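Long-range contact in LbaCas13a H328A (C2c2) (Lachnospiraceae bacterium NK4A179, PDB 5WLH), which binds precursor CRISPR RNA and probably uses the guide to direct RNA cleavage, as a Cas13a nuclease: residues E523-T535 with V589-R603. Numbering follows the deposited sequence.
Sequences ENSDFLLLKPKGT and VDFLTDLKDVIYSMR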
ATOM      1  N   GLU A 523      19.462   7.809  24.577  1.00 40.12           N
ATOM      2  CA  GLU A 523      20.621   8.277  23.818  1.00 41.55           C
ATOM      3  C   GLU A 523      21.270   7.182  22.981  1.00 37.47           C
ATOM      4  O   GLU A 523      22.094   7.493  22.111  1.00 37.69           O
ATOM      5  CB  GLU A 523      21.683   8.883  24.749  1.00 50.02           C
ATOM      6  CG  GLU A 523      21.147   9.877  25.775  1.00 56.16           C
ATOM      7  CD  GLU A 523      21.038   9.283  27.178  1.00 63.88           C
ATOM      8  OE1 GLU A 523      20.038   8.580  27.469  1.00 64.53           O
ATOM      9  OE2 GLU A 523      21.955   9.525  27.993  1.00 66.17           O
ATOM     10  N   ASN A 524      20.941   5.918  23.240  1.00 32.17           N
ATOM     11  CA  ASN A 524      21.472   4.772  22.502  1.00 31.79           C
ATOM     12  C   ASN A 524      20.312   3.856  22.131  1.00 31.16           C
ATOM     13  O   ASN A 524      20.236   2.707  22.564  1.00 30.18           O
ATOM     14  CB  ASN A 524      22.496   4.005  23.327  1.00 34.43           C
ATOM     15  CG  ASN A 524      23.676   4.859  23.723  1.00 36.89           C
ATOM     16  OD1 ASN A 524      24.636   4.992  22.968  1.00 40.04           O
ATOM     17  ND2 ASN A 524      23.601   5.465  24.908  1.00 35.75           N
ATOM     18  N   SER A 525      19.376   4.385  21.345  1.00 29.80           N
ATOM     19  CA  SER A 525      18.113   3.689  21.126  1.00 31.91           C
ATOM     20  C   SER A 525      18.122   2.799  19.892  1.00 28.62           C
ATOM     21  O   SER A 525      17.132   2.109  19.641  1.00 26.14           O
ATOM     22  CB  SER A 525      16.966   4.703  21.013  1.00 36.88           C
ATOM     23  OG  SER A 525      17.333   5.781  20.172  1.00 39.91           O
ATOM     24  N   ASP A 526      19.197   2.796  19.114  1.00 29.57           N
ATOM     25  CA  ASP A 526      19.272   1.982  17.905  1.00 29.32           C
ATOM     26  C   ASP A 526      20.206   0.812  18.196  1.00 27.36           C
ATOM     27  O   ASP A 526      21.430   0.965  18.191  1.00 27.46           O
ATOM     28  CB  ASP A 526      19.728   2.816  16.712  1.00 26.89           C
ATOM     29  CG  ASP A 526      19.602   2.064  15.383  1.00 26.59           C
ATOM     30  OD1 ASP A 526      19.354   0.839  15.401  1.00 29.06           O
ATOM     31  OD2 ASP A 526      19.756   2.710  14.330  1.00 29.70           O
ATOM     32  N   PHE A 527      19.610  -0.361  18.439  1.00 26.48           N
ATOM     33  CA  PHE A 527      20.380  -1.580  18.675  1.00 26.47           C
ATOM     34  C   PHE A 527      21.459  -1.799  17.623  1.00 26.93           C
ATOM     35  O   PHE A 527      22.594  -2.177  17.949  1.00 26.43           O
ATOM     36  CB  PHE A 527      19.430  -2.779  18.698  1.00 28.14           C
ATOM     37  CG  PHE A 527      20.132  -4.099  18.747  1.00 27.95           C
ATOM     38  CD1 PHE A 527      20.948  -4.414  19.821  1.00 29.20           C
ATOM     39  CD2 PHE A 527      19.978  -5.023  17.731  1.00 25.21           C
ATOM     40  CE1 PHE A 527      21.595  -5.620  19.882  1.00 29.33           C
ATOM     41  CE2 PHE A 527      20.629  -6.246  17.786  1.00 30.77           C
ATOM     42  CZ  PHE A 527      21.444  -6.542  18.865  1.00 34.92           C
ATOM     43  N   LEU A 528      21.120  -1.589  16.348  1.00 22.87           N
ATOM     44  CA  LEU A 528      22.058  -1.888  15.272  1.00 22.75           C
ATOM     45  C   LEU A 528      23.281  -0.983  15.276  1.00 24.87           C
ATOM     46  O   LEU A 528      24.282  -1.319  14.648  1.00 27.81           O
ATOM     47  CB  LEU A 528      21.371  -1.766  13.918  1.00 25.20           C
ATOM     48  CG  LEU A 528      20.271  -2.796  13.707  1.00 24.45           C
ATOM     49  CD1 LEU A 528      19.729  -2.705  12.252  1.00 23.58           C
ATOM     50  CD2 LEU A 528      20.782  -4.193  14.021  1.00 25.49           C
ATOM     51  N   LEU A 529      23.224   0.149  15.947  1.00 27.49           N
ATOM     52  CA  LEU A 529      24.365   1.049  15.963  1.00 26.69           C
ATOM     53  C   LEU A 529      25.243   0.867  17.193  1.00 29.28           C
ATOM     54  O   LEU A 529      26.247   1.579  17.327  1.00 31.42           O
ATOM     55  CB  LEU A 529      23.890   2.499  15.849  1.00 26.93           C
ATOM     56  CG  LEU A 529      23.216   2.772  14.496  1.00 26.70           C
ATOM     57  CD1 LEU A 529      22.940   4.241  14.338  1.00 31.09           C
ATOM     58  CD2 LEU A 529      24.071   2.216  13.323  1.00 23.01           C
ATOM     59  N   LEU A 530      24.913  -0.076  18.075  1.00 27.99           N
ATOM     60  CA  LEU A 530      25.810  -0.370  19.188  1.00 29.78           C
ATOM     61  C   LEU A 530      27.126  -0.914  18.655  1.00 32.16           C
ATOM     62  O   LEU A 530      27.176  -1.554  17.603  1.00 31.91           O
ATOM     63  CB  LEU A 530      25.177  -1.362  20.167  1.00 26.90           C
ATOM     64  CG  LEU A 530      23.888  -0.921  20.882  1.00 25.00           C
ATOM     65  CD1 LEU A 530      23.493  -1.929  21.953  1.00 33.56           C
ATOM     66  CD2 LEU A 530      23.992   0.490  21.466  1.00 27.43           C
ATOM     67  N   LYS A 531      28.201  -0.634  19.380  1.00 30.67           N
ATOM     68  CA  LYS A 531      29.550  -0.915  18.923  1.00 31.44           C
ATOM     69  C   LYS A 531      30.121  -2.142  19.623  1.00 30.05           C
ATOM     70  O   LYS A 531      29.695  -2.492  20.727  1.00 28.57           O
ATOM     71  CB  LYS A 531      30.446   0.308  19.166  1.00 30.62           C
ATOM     72  CG  LYS A 531      30.061   1.515  18.315  1.00 42.08           C
ATOM     73  CD  LYS A 531      30.445   1.312  16.853  1.00 48.90           C
ATOM     74  CE  LYS A 531      29.744   2.312  15.936  1.00 51.91           C
ATOM     75  NZ  LYS A 531      28.379   1.856  15.495  1.00 53.74           N
ATOM     76  N   PRO A 532      31.089  -2.826  19.003  1.00 31.49           N
ATOM     77  CA  PRO A 532      31.585  -4.086  19.568  1.00 33.87           C
ATOM     78  C   PRO A 532      32.274  -3.882  20.914  1.00 33.83           C
ATOM     79  O   PRO A 532      32.649  -2.770  21.292  1.00 36.43           O
ATOM     80  CB  PRO A 532      32.580  -4.586  18.512  1.00 35.93           C
ATOM     81  CG  PRO A 532      32.247  -3.839  17.273  1.00 39.32           C
ATOM     82  CD  PRO A 532      31.739  -2.510  17.720  1.00 33.84           C
ATOM     83  N   LYS A 533      32.458  -5.002  21.621  1.00 28.22           N
ATOM     84  CA  LYS A 533      32.835  -4.974  23.033  1.00 30.72           C
ATOM     85  C   LYS A 533      34.171  -4.283  23.291  1.00 29.07           C
ATOM     86  O   LYS A 533      34.400  -3.823  24.412  1.00 32.59           O
ATOM     87  CB  LYS A 533      32.884  -6.393  23.584  1.00 34.02           C
ATOM     88  CG  LYS A 533      34.020  -7.241  23.012  1.00 34.86           C
ATOM     89  CD  LYS A 533      33.904  -8.672  23.493  1.00 36.26           C
ATOM     90  CE  LYS A 533      35.125  -9.500  23.103  1.00 37.76           C
ATOM     91  NZ  LYS A 533      34.963 -10.919  23.540  1.00 42.00           N
ATOM     92  N   GLY A 534      35.056  -4.214  22.305  1.00 31.15           N
ATOM     93  CA  GLY A 534      36.346  -3.584  22.499  1.00 36.05           C
ATOM     94  C   GLY A 534      36.394  -2.105  22.179  1.00 38.07           C
ATOM     95  O   GLY A 534      37.487  -1.529  22.135  1.00 36.33           O
ATOM     96  N   THR A 535      35.248  -1.464  21.952  1.00 33.55           N
ATOM     97  CA  THR A 535      35.230  -0.079  21.496  1.00 33.29           C
ATOM     98  C   THR A 535      35.396   0.865  22.678  1.00 32.88           C
ATOM     99  O   THR A 535      34.553   0.897  23.586  1.00 32.27           O
ATOM    100  CB  THR A 535      33.937   0.239  20.748  1.00 36.49           C
ATOM    101  OG1 THR A 535      33.718  -0.739  19.731  1.00 35.31           O
ATOM    102  CG2 THR A 535      34.032   1.623  20.096  1.00 39.76           C
ATOM    103  N   VAL A 589      29.271 -12.284  23.509  1.00 36.49           N
ATOM    104  CA  VAL A 589      29.058 -10.897  23.109  1.00 35.77           C
ATOM    105  C   VAL A 589      29.426 -10.699  21.642  1.00 32.44           C
ATOM    106  O   VAL A 589      28.763  -9.946  20.918  1.00 33.17           O
ATOM    107  CB  VAL A 589      29.849  -9.950  24.025  1.00 32.86           C
ATOM    108  CG1 VAL A 589      29.693  -8.533  23.563  1.00 30.08           C
ATOM    109  CG2 VAL A 589      29.372 -10.096  25.472  1.00 36.54           C
ATOM    110  N   ASP A 590      30.480 -11.369  21.175  1.00 31.66           N
ATOM    111  CA  ASP A 590      30.812 -11.297  19.755  1.00 36.00           C
ATOM    112  C   ASP A 590      29.794 -12.055  18.917  1.00 36.83           C
ATOM    113  O   ASP A 590      29.552 -11.699  17.757  1.00 37.35           O
ATOM    114  CB  ASP A 590      32.215 -11.844  19.515  1.00 38.13           C
ATOM    115  CG  ASP A 590      33.251 -11.174  20.399  1.00 44.52           C
ATOM    116  OD1 ASP A 590      33.680 -10.045  20.070  1.00 42.35           O
ATOM    117  OD2 ASP A 590      33.612 -11.769  21.435  1.00 47.33           O
ATOM    118  N   PHE A 591      29.204 -13.102  19.489  1.00 31.52           N
ATOM    119  CA  PHE A 591      28.089 -13.787  18.845  1.00 33.97           C
ATOM    120  C   PHE A 591      26.929 -12.824  18.609  1.00 29.93           C
ATOM    121  O   PHE A 591      26.434 -12.700  17.481  1.00 26.81           O
ATOM    122  CB  PHE A 591      27.653 -14.968  19.713  1.00 32.71           C
ATOM    123  CG  PHE A 591      26.619 -15.856  19.078  1.00 31.65           C
ATOM    124  CD1 PHE A 591      26.442 -15.879  17.707  1.00 33.95           C
ATOM    125  CD2 PHE A 591      25.833 -16.683  19.866  1.00 37.37           C
ATOM    126  CE1 PHE A 591      25.490 -16.704  17.128  1.00 36.63           C
ATOM    127  CE2 PHE A 591      24.877 -17.517  19.295  1.00 41.45           C
ATOM    128  CZ  PHE A 591      24.705 -17.518  17.918  1.00 36.49           C
ATOM    129  N   LEU A 592      26.505 -12.119  19.663  1.00 27.37           N
ATOM    130  CA  LEU A 592      25.464 -11.098  19.529  1.00 31.11           C
ATOM    131  C   LEU A 592      25.858 -10.029  18.519  1.00 33.26           C
ATOM    132  O   LEU A 592      25.034  -9.590  17.702  1.00 26.81           O
ATOM    133  CB  LEU A 592      25.191 -10.456  20.889  1.00 28.47           C
ATOM    134  CG  LEU A 592      24.199  -9.295  20.885  1.00 28.34           C
ATOM    135  CD1 LEU A 592      22.856  -9.843  20.405  1.00 25.48           C
ATOM    136  CD2 LEU A 592      24.079  -8.682  22.269  1.00 28.35           C
ATOM    137  N   THR A 593      27.121  -9.602  18.561  1.00 29.32           N
ATOM    138  CA  THR A 593      27.594  -8.546  17.679  1.00 30.73           C
ATOM    139  C   THR A 593      27.587  -8.997  16.228  1.00 30.84           C
ATOM    140  O   THR A 593      27.271  -8.213  15.323  1.00 33.06           O
ATOM    141  CB  THR A 593      29.001  -8.107  18.113  1.00 36.58           C
ATOM    142  OG1 THR A 593      28.890  -7.274  19.268  1.00 42.51           O
ATOM    143  CG2 THR A 593      29.696  -7.327  17.003  1.00 38.89           C
ATOM    144  N   ASP A 594      27.906 -10.265  15.982  1.00 28.55           N
ATOM    145  CA  ASP A 594      27.898 -10.746  14.610  1.00 31.93           C
ATOM    146  C   ASP A 594      26.479 -10.797  14.049  1.00 28.33           C
ATOM    147  O   ASP A 594      26.245 -10.383  12.911  1.00 30.53           O
ATOM    148  CB  ASP A 594      28.568 -12.107  14.535  1.00 32.44           C
ATOM    149  CG  ASP A 594      30.060 -11.994  14.286  1.00 40.99           C
ATOM    150  OD1 ASP A 594      30.581 -10.858  14.179  1.00 46.45           O
ATOM    151  OD2 ASP A 594      30.704 -13.041  14.188  1.00 43.69           O
ATOM    152  N   LEU A 595      25.523 -11.288  14.835  1.00 27.05           N
ATOM    153  CA  LEU A 595      24.133 -11.286  14.381  1.00 25.20           C
ATOM    154  C   LEU A 595      23.629  -9.866  14.140  1.00 25.65           C
ATOM    155  O   LEU A 595      22.940  -9.602  13.144  1.00 23.95           O
ATOM    156  CB  LEU A 595      23.254 -11.993  15.408  1.00 24.25           C
ATOM    157  CG  LEU A 595      23.520 -13.490  15.559  1.00 24.37           C
ATOM    158  CD1 LEU A 595      22.666 -13.992  16.707  1.00 27.16           C
ATOM    159  CD2 LEU A 595      23.214 -14.261  14.284  1.00 26.35           C
ATOM    160  N   LYS A 596      23.952  -8.946  15.052  1.00 22.93           N
ATOM    161  CA  LYS A 596      23.641  -7.536  14.862  1.00 26.67           C
ATOM    162  C   LYS A 596      24.246  -7.008  13.568  1.00 26.14           C
ATOM    163  O   LYS A 596      23.597  -6.255  12.838  1.00 23.92           O
ATOM    164  CB  LYS A 596      24.162  -6.733  16.058  1.00 27.32           C
ATOM    165  CG  LYS A 596      23.948  -5.239  15.972  1.00 28.73           C
ATOM    166  CD  LYS A 596      24.737  -4.510  17.061  1.00 33.76           C
ATOM    167  CE  LYS A 596      26.234  -4.476  16.768  1.00 31.79           C
ATOM    168  NZ  LYS A 596      26.615  -3.578  15.630  1.00 33.38           N
ATOM    169  N   ASP A 597      25.494  -7.390  13.274  1.00 25.30           N
ATOM    170  CA  ASP A 597      26.150  -6.945  12.047  1.00 23.82           C
ATOM    171  C   ASP A 597      25.488  -7.519  10.799  1.00 23.09           C
ATOM    172  O   ASP A 597      25.443  -6.851   9.764  1.00 21.82           O
ATOM    173  CB  ASP A 597      27.620  -7.354  12.049  1.00 25.99           C
ATOM    174  CG  ASP A 597      28.455  -6.536  12.999  1.00 36.17           C
ATOM    175  OD1 ASP A 597      27.966  -5.492  13.481  1.00 37.10           O
ATOM    176  OD2 ASP A 597      29.606  -6.953  13.268  1.00 38.17           O
ATOM    177  N   VAL A 598      25.049  -8.782  10.839  1.00 21.27           N
ATOM    178  CA  VAL A 598      24.334  -9.320   9.685  1.00 21.96           C
ATOM    179  C   VAL A 598      23.107  -8.476   9.398  1.00 23.69           C
ATOM    180  O   VAL A 598      22.866  -8.065   8.258  1.00 21.00           O
ATOM    181  CB  VAL A 598      23.937 -10.788   9.904  1.00 22.70           C
ATOM    182  CG1 VAL A 598      23.167 -11.268   8.678  1.00 24.80           C
ATOM    183  CG2 VAL A 598      25.170 -11.644  10.135  1.00 24.48           C
ATOM    184  N   ILE A 599      22.314  -8.208  10.437  1.00 21.72           N
ATOM    185  CA  ILE A 599      21.064  -7.480  10.243  1.00 22.50           C
ATOM    186  C   ILE A 599      21.360  -6.078   9.748  1.00 19.86           C
ATOM    187  O   ILE A 599      20.743  -5.598   8.791  1.00 19.47           O
ATOM    188  CB  ILE A 599      20.242  -7.455  11.544  1.00 20.89           C
ATOM    189  CG1 ILE A 599      19.807  -8.866  11.924  1.00 20.46           C
ATOM    190  CG2 ILE A 599      18.991  -6.528  11.420  1.00 22.98           C
ATOM    191  CD1 ILE A 599      19.271  -8.954  13.349  1.00 20.94           C
ATOM    192  N   TYR A 600      22.319  -5.406  10.399  1.00 21.45           N
ATOM    193  CA  TYR A 600      22.684  -4.055  10.002  1.00 21.16           C
ATOM    194  C   TYR A 600      23.104  -4.007   8.538  1.00 22.14           C
ATOM    195  O   TYR A 600      22.809  -3.037   7.840  1.00 23.46           O
ATOM    196  CB  TYR A 600      23.811  -3.519  10.890  1.00 20.34           C
ATOM    197  CG  TYR A 600      24.267  -2.164  10.431  1.00 21.82           C
ATOM    198  CD1 TYR A 600      23.495  -1.039  10.679  1.00 23.17           C
ATOM    199  CD2 TYR A 600      25.443  -2.019   9.700  1.00 25.90           C
ATOM    200  CE1 TYR A 600      23.885   0.202  10.229  1.00 23.31           C
ATOM    201  CE2 TYR A 600      25.851  -0.788   9.255  1.00 24.37           C
ATOM    202  CZ  TYR A 600      25.069   0.316   9.515  1.00 27.92           C
ATOM    203  OH  TYR A 600      25.475   1.526   9.052  1.00 26.86           O
ATOM    204  N   SER A 601      23.799  -5.041   8.060  1.00 20.86           N
ATOM    205  CA  SER A 601      24.292  -5.014   6.692  1.00 21.07           C
ATOM    206  C   SER A 601      23.159  -5.003   5.681  1.00 21.23           C
ATOM    207  O   SER A 601      23.379  -4.621   4.533  1.00 21.40           O
ATOM    208  CB  SER A 601      25.224  -6.195   6.419  1.00 27.70           C
ATOM    209  OG  SER A 601      24.528  -7.416   6.351  1.00 29.05           O
ATOM    210  N   MET A 602      21.954  -5.384   6.094  1.00 19.55           N
ATOM    211  CA  MET A 602      20.808  -5.310   5.207  1.00 22.46           C
ATOM    212  C   MET A 602      20.105  -3.962   5.274  1.00 21.43           C
ATOM    213  O   MET A 602      19.284  -3.663   4.403  1.00 21.87           O
ATOM    214  CB  MET A 602      19.809  -6.429   5.535  1.00 21.38           C
ATOM    215  CG  MET A 602      18.989  -6.860   4.329  1.00 34.26           C
ATOM    216  SD  MET A 602      18.130  -8.412   4.614  1.00 39.51           S
ATOM    217  CE  MET A 602      17.992  -8.969   2.923  1.00 38.52           C
ATOM    218  N   ARG A 603      20.391  -3.150   6.282  1.00 21.71           N
ATOM    219  CA  ARG A 603      19.741  -1.846   6.356  1.00 20.86           C
ATOM    220  C   ARG A 603      20.348  -0.914   5.324  1.00 21.22           C
ATOM    221  O   ARG A 603      21.574  -0.816   5.206  1.00 23.06           O
ATOM    222  CB  ARG A 603      19.867  -1.243   7.753  1.00 22.76           C
ATOM    223  CG  ARG A 603      18.877  -0.096   7.975  1.00 26.36           C
ATOM    224  CD  ARG A 603      18.586   0.068   9.454  1.00 30.61           C
ATOM    225  NE  ARG A 603      19.643   0.858  10.054  1.00 26.71           N
ATOM    226  CZ  ARG A 603      19.706   1.168  11.349  1.00 26.16           C
ATOM    227  NH1 ARG A 603      20.710   1.901  11.799  1.00 27.34           N
ATOM    228  NH2 ARG A 603      18.771   0.754  12.184  1.00 25.07           N
TER
HETATM  229  O   HOH W   1      31.536  -7.630  20.361  1.00 37.32           O
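Lys596 of helix 588-602 lies against the ring of Phe527 and the carbonyl of Leu530 in the loop 523-535, a worked example of a buried lysine whose chain serves as apolar filler and whose ammonium group ties down backbone carbonyls. Its CB lies 3.9 Å from CZ of Phe527, and CG sits over one face of that ring, offset toward the rim, in a CH-pi contact; on another side CG meets CD2 of Leu528. CD passes 3.3 Å from the carbonyl O of Phe527. Bends at chi3 (74°) and chi4 (71°) then turn the tip aside, bringing CE near Leu530 O and NZ to 2.9 Å from that oxygen, nearly in line with its C=O bond. NZ also makes a weak bond to Leu528 O and a salt bridge to Asp597 OD1 in its own helix. A methionine in its place would probably still pack on Phe527 but leave Leu530 O without its N-H donor and take from Asp597 its nearer positive partner.

Two ion pairs flank it along the chain. Arg603, in the loop that follows, brings NH1 to Asp526 OD2 at 2.8 Å on the syn side, the carboxylate and guanidinium planes turned 47° apart, while CD1 of Leu528 covers one guanidinium face. Asp526 OD1 meanwhile accepts from Leu528 N in an Asx turn. Earlier in the helix, the extended Lys533 crosses Asp590 and places NZ 2.6 Å from OD2 of Asp590, whose syn lone pair accepts the bond; one water joins Lys533 N, Asp590 OD1 and Thr593 OG1.

The loop thus lies along one side of helix 588-602, with helix 486-517 meeting Phe527 and Leu528, helix 559-564 meeting Val589 and Leu592, and helix 901-911 receiving Val598 and Met602.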